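Local coordinates for protein GLB-12 (Caenorhabditis elegans, PDB 4BJA) that binds heme b in a globin fold with two protein ligands on the iron and probably acts in redox signalling, at residues V120-T123 with G124-H127; N197-I200 with S201-D205. The protein carries 1 engineered substitution. One frame throughout, in Å; residues are numbered along the deposited sequence.

Contact 1: V120-T123 with G124-H127; sequences VRKT and GRSH. With HEM (protoporphyrin IX containing Fe), chain B; SO4 (sulfate ion), chain C.
His127 and Thr123 meet one turn apart toward the C-terminal part of helix 113-126, the proximal heme-ligand site of this globin fold. Main-chain i to i+4 hydrogen bonds run through the segment, from Gly124 N to Val120 O and from Arg125 N to Arg121 O. Thr123 O is gripped twice by His127, by its N and by ring atom ND1, from opposite faces of the carbonyl plane. The ND1 bond is short, 2.8 Å to Thr123 O, and nearly straight at 173°. It lies in the imidazole plane and, with the iron bond, limits the ring's rotation, and would make the ligand somewhat more electron-rich. Alongside, Thr123 CG2 packs 3.7 Å from His127 CE1. Charged groups gather at the far end: Arg121 NE and Arg125 NH1 both donate to O2 of a sulfate, probably from the crystallisation liquor, while Arg121 NH2 bonds its O1 at 2.8 Å. The Arg125 chain, bent at chi3 (-50°), lays one guanidinium face against Lys122 CA, which sits toward its rim. At the heme, Ser126 OG, in the conformer given, one of two, lies 3.0 Å from propionate O1A, and His127 NE2 binds the iron at 2.0 Å, with His92 the other axial ligand.

Contact 2: N197-I200 with S201-D205; sequences NTVI and SQMTD. With HEM (protoporphyrin IX containing Fe), chain B.
Ile200 and Ser201 adjoin in the middle of helix 185-214, the long C-terminal helix of the globin fold, and with Val199 they carry most of the surface buried between 197-200 and 201-205. Ile200 offers its carbonyl to the next turn. Its O accepts from both Thr204 N, the regular helical bond, and Thr204 OG1 at 2.8 Å, the hydroxyl coming from above the carbonyl plane and the amide from its opposite face. The hydroxyl can fold back because OG1 stands beside its own backbone N (chi1 -64°). Ile200 CG2 lies alongside, 3.8 Å from Thr204 OG1, which also takes a hydrogen bond from Asn143. Ser201 turns its hydroxyl back along the helix, with OG 3.1 Å from Thr198 O. A weak bond from Gln202 NE2 reaches the same OG, while Gln202 OE1 is held by Arg121 and Trp117 of helix 113-126. Ser201 N meanwhile bonds Asn197 O at 2.9 Å. Val199 supplies the apolar side: in the Met203 conformer given, one of two, its CG1 touches Met203 SD at 3.7 Å, the two side chains running side by side. That conformer bends at chi3 (75°) and brings Met203 CE to 3.6 Å from C3B of the heme. Phe28 of helix 27-30 packs on Val199, and Trp19 of the second subunit on Thr204. The chemistry thus divides round the helix: Met203 gives the heme an apolar neighbour with Val199 packed behind its sulfur, whereas the hydroxyl of Thr204 is turned onto main-chain carbonyl oxygen within a buried setting.

Contacts 1 and 2 lie on two helices packed against each other, 113-126 and 185-214, with centres about 10 Å apart. Val120 CG1 fits against the later helix, 3.6 Å from Met203 CG and equally close to Gln202 CB. Nearer the heme, Thr123 CG2 meets Met203 CE at 3.9 Å in the conformer given, which brings the residue holding the axial histidine into touch with the one lining the porphyrin. A polar tie, probably a hydrogen bond, joins Arg121 NH1 to Gln202 OE1 at 2.9 Å. Both contacts reach the heme: 124-127 supplies an iron ligand, while 201-205 contributes Met203 to the pocket.

Contact 1: V120-T123 with G124-H127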
loop_
_atom_site.group_PDB
_atom_site.type_symbol
_atom_site.label_atom_id
_atom_site.label_comp_id
_atom_site.label_asym_id
_atom_site.label_seq_id
_atom_site.Cartn_x
_atom_site.Cartn_y
_atom_site.Cartn_z
ATOM N N VAL A 120 -5.994 -10.582 -3.064
ATOM C CA VAL A 120 -4.632 -10.573 -2.473
ATOM C C VAL A 120 -4.701 -10.571 -0.943
ATOM O O VAL A 120 -4.007 -11.340 -0.277
ATOM C CB VAL A 120 -3.820 -9.387 -3.000
ATOM C CG1 VAL A 120 -2.461 -9.322 -2.296
ATOM C CG2 VAL A 120 -3.670 -9.444 -4.523
ATOM N N ARG A 121 -5.585 -9.760 -0.359
ATOM C CA ARG A 121 -5.666 -9.725 1.085
ATOM C C ARG A 121 -6.237 -11.035 1.653
ATOM O O ARG A 121 -5.781 -11.482 2.693
ATOM C CB ARG A 121 -6.434 -8.475 1.525
ATOM C CG ARG A 121 -5.624 -7.219 1.172
ATOM C CD ARG A 121 -6.000 -5.994 1.924
ATOM N NE ARG A 121 -5.807 -6.081 3.365
ATOM C CZ ARG A 121 -4.863 -5.449 4.072
ATOM N NH1 ARG A 121 -3.904 -4.710 3.502
ATOM N NH2 ARG A 121 -4.887 -5.572 5.385
ATOM N N LYS A 122 -7.181 -11.666 0.963
ATOM C CA LYS A 122 -7.784 -12.917 1.422
ATOM C C LYS A 122 -6.721 -14.007 1.426
ATOM O O LYS A 122 -6.701 -14.888 2.318
ATOM C CB LYS A 122 -8.945 -13.362 0.497
ATOM C CG LYS A 122 -9.535 -14.688 0.957
ATOM C CD LYS A 122 -10.802 -15.063 0.219
ATOM C CE LYS A 122 -11.383 -16.395 0.803
ATOM N NZ LYS A 122 -12.671 -16.747 0.192
ATOM N N THR A 123 -5.871 -13.956 0.407
ATOM C CA THR A 123 -4.799 -14.973 0.269
ATOM C C THR A 123 -3.788 -14.764 1.384
ATOM O O THR A 123 -3.339 -15.727 2.022
ATOM C CB THR A 123 -4.187 -14.889 -1.136
ATOM O OG1 THR A 123 -5.227 -15.096 -2.102
ATOM C CG2 THR A 123 -3.093 -15.952 -1.393
ATOM N N GLY A 124 -3.436 -13.501 1.654
ATOM C CA GLY A 124 -2.539 -13.179 2.771
ATOM C C GLY A 124 -3.083 -13.714 4.099
ATOM O O GLY A 124 -2.375 -14.407 4.865
ATOM N N ARG A 125 -4.357 -13.427 4.380
ATOM C CA ARG A 125 -4.989 -13.889 5.617
ATOM C C ARG A 125 -5.015 -15.405 5.724
ATOM O O ARG A 125 -4.829 -15.940 6.819
ATOM C CB ARG A 125 -6.452 -13.366 5.717
ATOM C CG ARG A 125 -6.543 -11.846 5.784
ATOM C CD ARG A 125 -7.936 -11.380 6.279
ATOM N NE ARG A 125 -9.007 -12.042 5.540
ATOM C CZ ARG A 125 -9.534 -11.593 4.401
ATOM N NH1 ARG A 125 -9.102 -10.461 3.844
ATOM N NH2 ARG A 125 -10.519 -12.275 3.819
ATOM N N SER A 126 -5.211 -16.090 4.591
ATOM C CA SER A 126 -5.390 -17.523 4.602
ATOM C C SER A 126 -4.100 -18.237 4.958
ATOM O O SER A 126 -4.111 -19.373 5.459
ATOM C CB SER A 126 -5.868 -17.999 3.242
ATOM O OG SER A 126 -5.654 -19.392 3.129
ATOM N N HIS A 127 -2.991 -17.578 4.697
ATOM C CA HIS A 127 -1.682 -18.206 5.005
ATOM C C HIS A 127 -1.380 -18.299 6.475
ATOM O O HIS A 127 -0.427 -18.989 6.861
ATOM C CB HIS A 127 -0.548 -17.503 4.198
ATOM C CG HIS A 127 -0.446 -17.991 2.777
ATOM N ND1 HIS A 127 -1.329 -17.613 1.792
ATOM C CD2 HIS A 127 0.422 -18.852 2.188
ATOM C CE1 HIS A 127 -1.010 -18.211 0.654
ATOM N NE2 HIS A 127 0.040 -18.986 0.880
HETATM C CHA HEM B . -1.906 -22.075 -0.248
HETATM C CHB HEM B . -0.614 -18.371 -3.086
HETATM C CHC HEM B . 3.474 -17.888 -0.603
HETATM C CHD HEM B . 2.551 -22.033 1.668
HETATM C C1A HEM B . -1.921 -21.088 -1.173
HETATM C C2A HEM B . -3.047 -20.756 -2.028
HETATM C C3A HEM B . -2.655 -19.728 -2.802
HETATM C C4A HEM B . -1.288 -19.396 -2.467
HETATM C CMA HEM B . -3.455 -18.986 -3.906
HETATM C CAA HEM B . -4.435 -21.476 -1.988
HETATM C CBA HEM B . -5.556 -20.504 -1.592
HETATM C CGA HEM B . -5.261 -20.022 -0.241
HETATM O O1A HEM B . -4.967 -20.872 0.646
HETATM O O2A HEM B . -5.279 -18.772 -0.092
HETATM C C1B HEM B . 0.571 -17.910 -2.592
HETATM C C2B HEM B . 1.221 -16.676 -3.014
HETATM C C3B HEM B . 2.324 -16.545 -2.333
HETATM C C4B HEM B . 2.441 -17.686 -1.461
HETATM C CMB HEM B . 0.665 -15.701 -4.065
HETATM C CAB HEM B . 3.289 -15.335 -2.457
HETATM C CBB HEM B . 4.536 -15.467 -2.076
HETATM C C1C HEM B . 3.572 -18.950 0.231
HETATM C C2C HEM B . 4.676 -19.208 1.121
HETATM C C3C HEM B . 4.425 -20.340 1.756
HETATM C C4C HEM B . 3.171 -20.870 1.269
HETATM C CMC HEM B . 5.896 -18.274 1.302
HETATM C CAC HEM B . 5.364 -20.979 2.806
HETATM C CBC HEM B . 4.809 -21.772 3.705
HETATM C C1D HEM B . 1.322 -22.453 1.302
HETATM C C2D HEM B . 0.770 -23.738 1.613
HETATM C C3D HEM B . -0.606 -23.741 1.027
HETATM C C4D HEM B . -0.767 -22.454 0.414
HETATM C CMD HEM B . 1.420 -24.906 2.390
HETATM C CAD HEM B . -1.621 -24.899 1.046
HETATM C CBD HEM B . -1.558 -25.555 -0.343
HETATM C CGD HEM B . -0.263 -26.303 -0.651
HETATM O O1D HEM B . 0.476 -26.728 0.262
HETATM O O2D HEM B . 0.010 -26.492 -1.844
HETATM N NA HEM B . -0.844 -20.245 -1.471
HETATM N NB HEM B . 1.348 -18.531 -1.619
HETATM N NC HEM B . 2.678 -19.992 0.355
HETATM N ND HEM B . 0.383 -21.714 0.574
HETATM FE FE HEM B . 0.876 -20.144 -0.555
HETATM S S SO4 C . -8.097 -7.131 5.663
HETATM O O1 SO4 C . -7.313 -6.333 6.612
HETATM O O2 SO4 C . -7.210 -8.171 5.163
HETATM O O3 SO4 C . -9.244 -7.709 6.334
HETATM O O4 SO4 C . -8.579 -6.315 4.535
#

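Contact 2: N197-I200 with S201-D205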
loop_
_atom_site.group_PDB
_atom_site.type_symbol
_atom_site.label_atom_id
_atom_site.label_comp_id
_atom_site.label_asym_id
_atom_site.label_seq_id
_atom_site.Cartn_x
_atom_site.Cartn_y
_atom_site.Cartn_z
ATOM N N ASN A 197 5.642 -6.052 -6.163
ATOM C CA ASN A 197 5.877 -5.428 -4.861
ATOM C C ASN A 197 4.594 -5.088 -4.107
ATOM O O ASN A 197 4.534 -5.201 -2.889
ATOM C CB ASN A 197 6.799 -4.206 -5.005
ATOM C CG ASN A 197 8.259 -4.663 -5.195
ATOM O OD1 ASN A 197 8.718 -5.519 -4.446
ATOM N ND2 ASN A 197 8.965 -4.111 -6.136
ATOM N N THR A 198 3.568 -4.715 -4.850
ATOM C CA THR A 198 2.269 -4.455 -4.222
ATOM C C THR A 198 1.640 -5.778 -3.749
ATOM O O THR A 198 1.010 -5.807 -2.695
ATOM C CB THR A 198 1.319 -3.697 -5.185
ATOM O OG1 THR A 198 1.976 -2.473 -5.571
ATOM C CG2 THR A 198 0.009 -3.359 -4.508
ATOM N N VAL A 199 1.827 -6.873 -4.510
ATOM C CA VAL A 199 1.351 -8.150 -4.014
ATOM C C VAL A 199 2.066 -8.514 -2.702
ATOM O O VAL A 199 1.436 -8.895 -1.708
ATOM C CB VAL A 199 1.534 -9.257 -5.071
ATOM C CG1 VAL A 199 1.234 -10.620 -4.446
ATOM C CG2 VAL A 199 0.585 -8.945 -6.308
ATOM N N ILE A 200 3.382 -8.323 -2.663
ATOM C CA ILE A 200 4.115 -8.592 -1.410
ATOM C C ILE A 200 3.576 -7.749 -0.260
ATOM O O ILE A 200 3.299 -8.265 0.812
ATOM C CB ILE A 200 5.607 -8.265 -1.546
ATOM C CG1 ILE A 200 6.253 -9.231 -2.536
ATOM C CG2 ILE A 200 6.297 -8.436 -0.153
ATOM C CD1 ILE A 200 7.699 -8.798 -2.987
ATOM N N SER A 201 3.423 -6.440 -0.474
ATOM C CA SER A 201 3.030 -5.590 0.651
ATOM C C SER A 201 1.623 -5.968 1.160
ATOM O O SER A 201 1.410 -6.015 2.374
ATOM C CB SER A 201 3.107 -4.135 0.279
ATOM O OG SER A 201 2.087 -3.833 -0.616
ATOM N N GLN A 202 0.686 -6.257 0.245
ATOM C CA GLN A 202 -0.686 -6.535 0.696
ATOM C C GLN A 202 -0.824 -7.916 1.311
ATOM O O GLN A 202 -1.585 -8.093 2.279
ATOM C CB GLN A 202 -1.662 -6.327 -0.462
ATOM C CG GLN A 202 -1.632 -4.861 -0.903
ATOM C CD GLN A 202 -1.910 -3.929 0.282
ATOM O OE1 GLN A 202 -3.006 -3.935 0.828
ATOM N NE2 GLN A 202 -0.886 -3.170 0.724
ATOM N N MET A 203 -0.057 -8.893 0.803
ATOM C CA MET A 203 -0.083 -10.187 1.482
ATOM C C MET A 203 0.590 -10.090 2.828
ATOM O O MET A 203 0.095 -10.664 3.791
ATOM C CB MET A 203 0.543 -11.277 0.640
ATOM C CG MET A 203 -0.302 -11.615 -0.554
ATOM S SD MET A 203 0.546 -12.848 -1.520
ATOM C CE MET A 203 0.264 -14.283 -0.508
ATOM N N THR A 204 1.678 -9.332 2.916
ATOM C CA THR A 204 2.360 -9.187 4.173
ATOM C C THR A 204 1.462 -8.516 5.221
ATOM O O THR A 204 1.392 -8.979 6.376
ATOM C CB THR A 204 3.658 -8.388 3.969
ATOM O OG1 THR A 204 4.533 -9.149 3.122
ATOM C CG2 THR A 204 4.333 -8.061 5.307
ATOM N N ASP A 205 0.794 -7.430 4.814
ATOM C CA ASP A 205 -0.002 -6.662 5.765
ATOM C C ASP A 205 -1.233 -7.416 6.215
ATOM O O ASP A 205 -1.549 -7.420 7.408
ATOM C CB ASP A 205 -0.348 -5.283 5.195
ATOM C CG ASP A 205 0.814 -4.290 5.303
ATOM O OD1 ASP A 205 1.879 -4.609 5.892
ATOM O OD2 ASP A 205 0.654 -3.145 4.819
HETATM C CHA HEM B . -1.906 -22.075 -0.248
HETATM C CHB HEM B . -0.614 -18.371 -3.086
HETATM C CHC HEM B . 3.474 -17.888 -0.603
HETATM C CHD HEM B . 2.551 -22.033 1.668
HETATM C C1A HEM B . -1.921 -21.088 -1.173
HETATM C C2A HEM B . -3.047 -20.756 -2.028
HETATM C C3A HEM B . -2.655 -19.728 -2.802
HETATM C C4A HEM B . -1.288 -19.396 -2.467
HETATM C CMA HEM B . -3.455 -18.986 -3.906
HETATM C CAA HEM B . -4.435 -21.476 -1.988
HETATM C CBA HEM B . -5.556 -20.504 -1.592
HETATM C CGA HEM B . -5.261 -20.022 -0.241
HETATM O O1A HEM B . -4.967 -20.872 0.646
HETATM O O2A HEM B . -5.279 -18.772 -0.092
HETATM C C1B HEM B . 0.571 -17.910 -2.592
HETATM C C2B HEM B . 1.221 -16.676 -3.014
HETATM C C3B HEM B . 2.324 -16.545 -2.333
HETATM C C4B HEM B . 2.441 -17.686 -1.461
HETATM C CMB HEM B . 0.665 -15.701 -4.065
HETATM C CAB HEM B . 3.289 -15.335 -2.457
HETATM C CBB HEM B . 4.536 -15.467 -2.076
HETATM C C1C HEM B . 3.572 -18.950 0.231
HETATM C C2C HEM B . 4.676 -19.208 1.121
HETATM C C3C HEM B . 4.425 -20.340 1.756
HETATM C C4C HEM B . 3.171 -20.870 1.269
HETATM C CMC HEM B . 5.896 -18.274 1.302
HETATM C CAC HEM B . 5.364 -20.979 2.806
HETATM C CBC HEM B . 4.809 -21.772 3.705
HETATM C C1D HEM B . 1.322 -22.453 1.302
HETATM C C2D HEM B . 0.770 -23.738 1.613
HETATM C C3D HEM B . -0.606 -23.741 1.027
HETATM C C4D HEM B . -0.767 -22.454 0.414
HETATM C CMD HEM B . 1.420 -24.906 2.390
HETATM C CAD HEM B . -1.621 -24.899 1.046
HETATM C CBD HEM B . -1.558 -25.555 -0.343
HETATM C CGD HEM B . -0.263 -26.303 -0.651
HETATM O O1D HEM B . 0.476 -26.728 0.262
HETATM O O2D HEM B . 0.010 -26.492 -1.844
HETATM N NA HEM B . -0.844 -20.245 -1.471
HETATM N NB HEM B . 1.348 -18.531 -1.619
HETATM N NC HEM B . 2.678 -19.992 0.355
HETATM N ND HEM B . 0.383 -21.714 0.574
HETATM FE FE HEM B . 0.876 -20.144 -0.555
#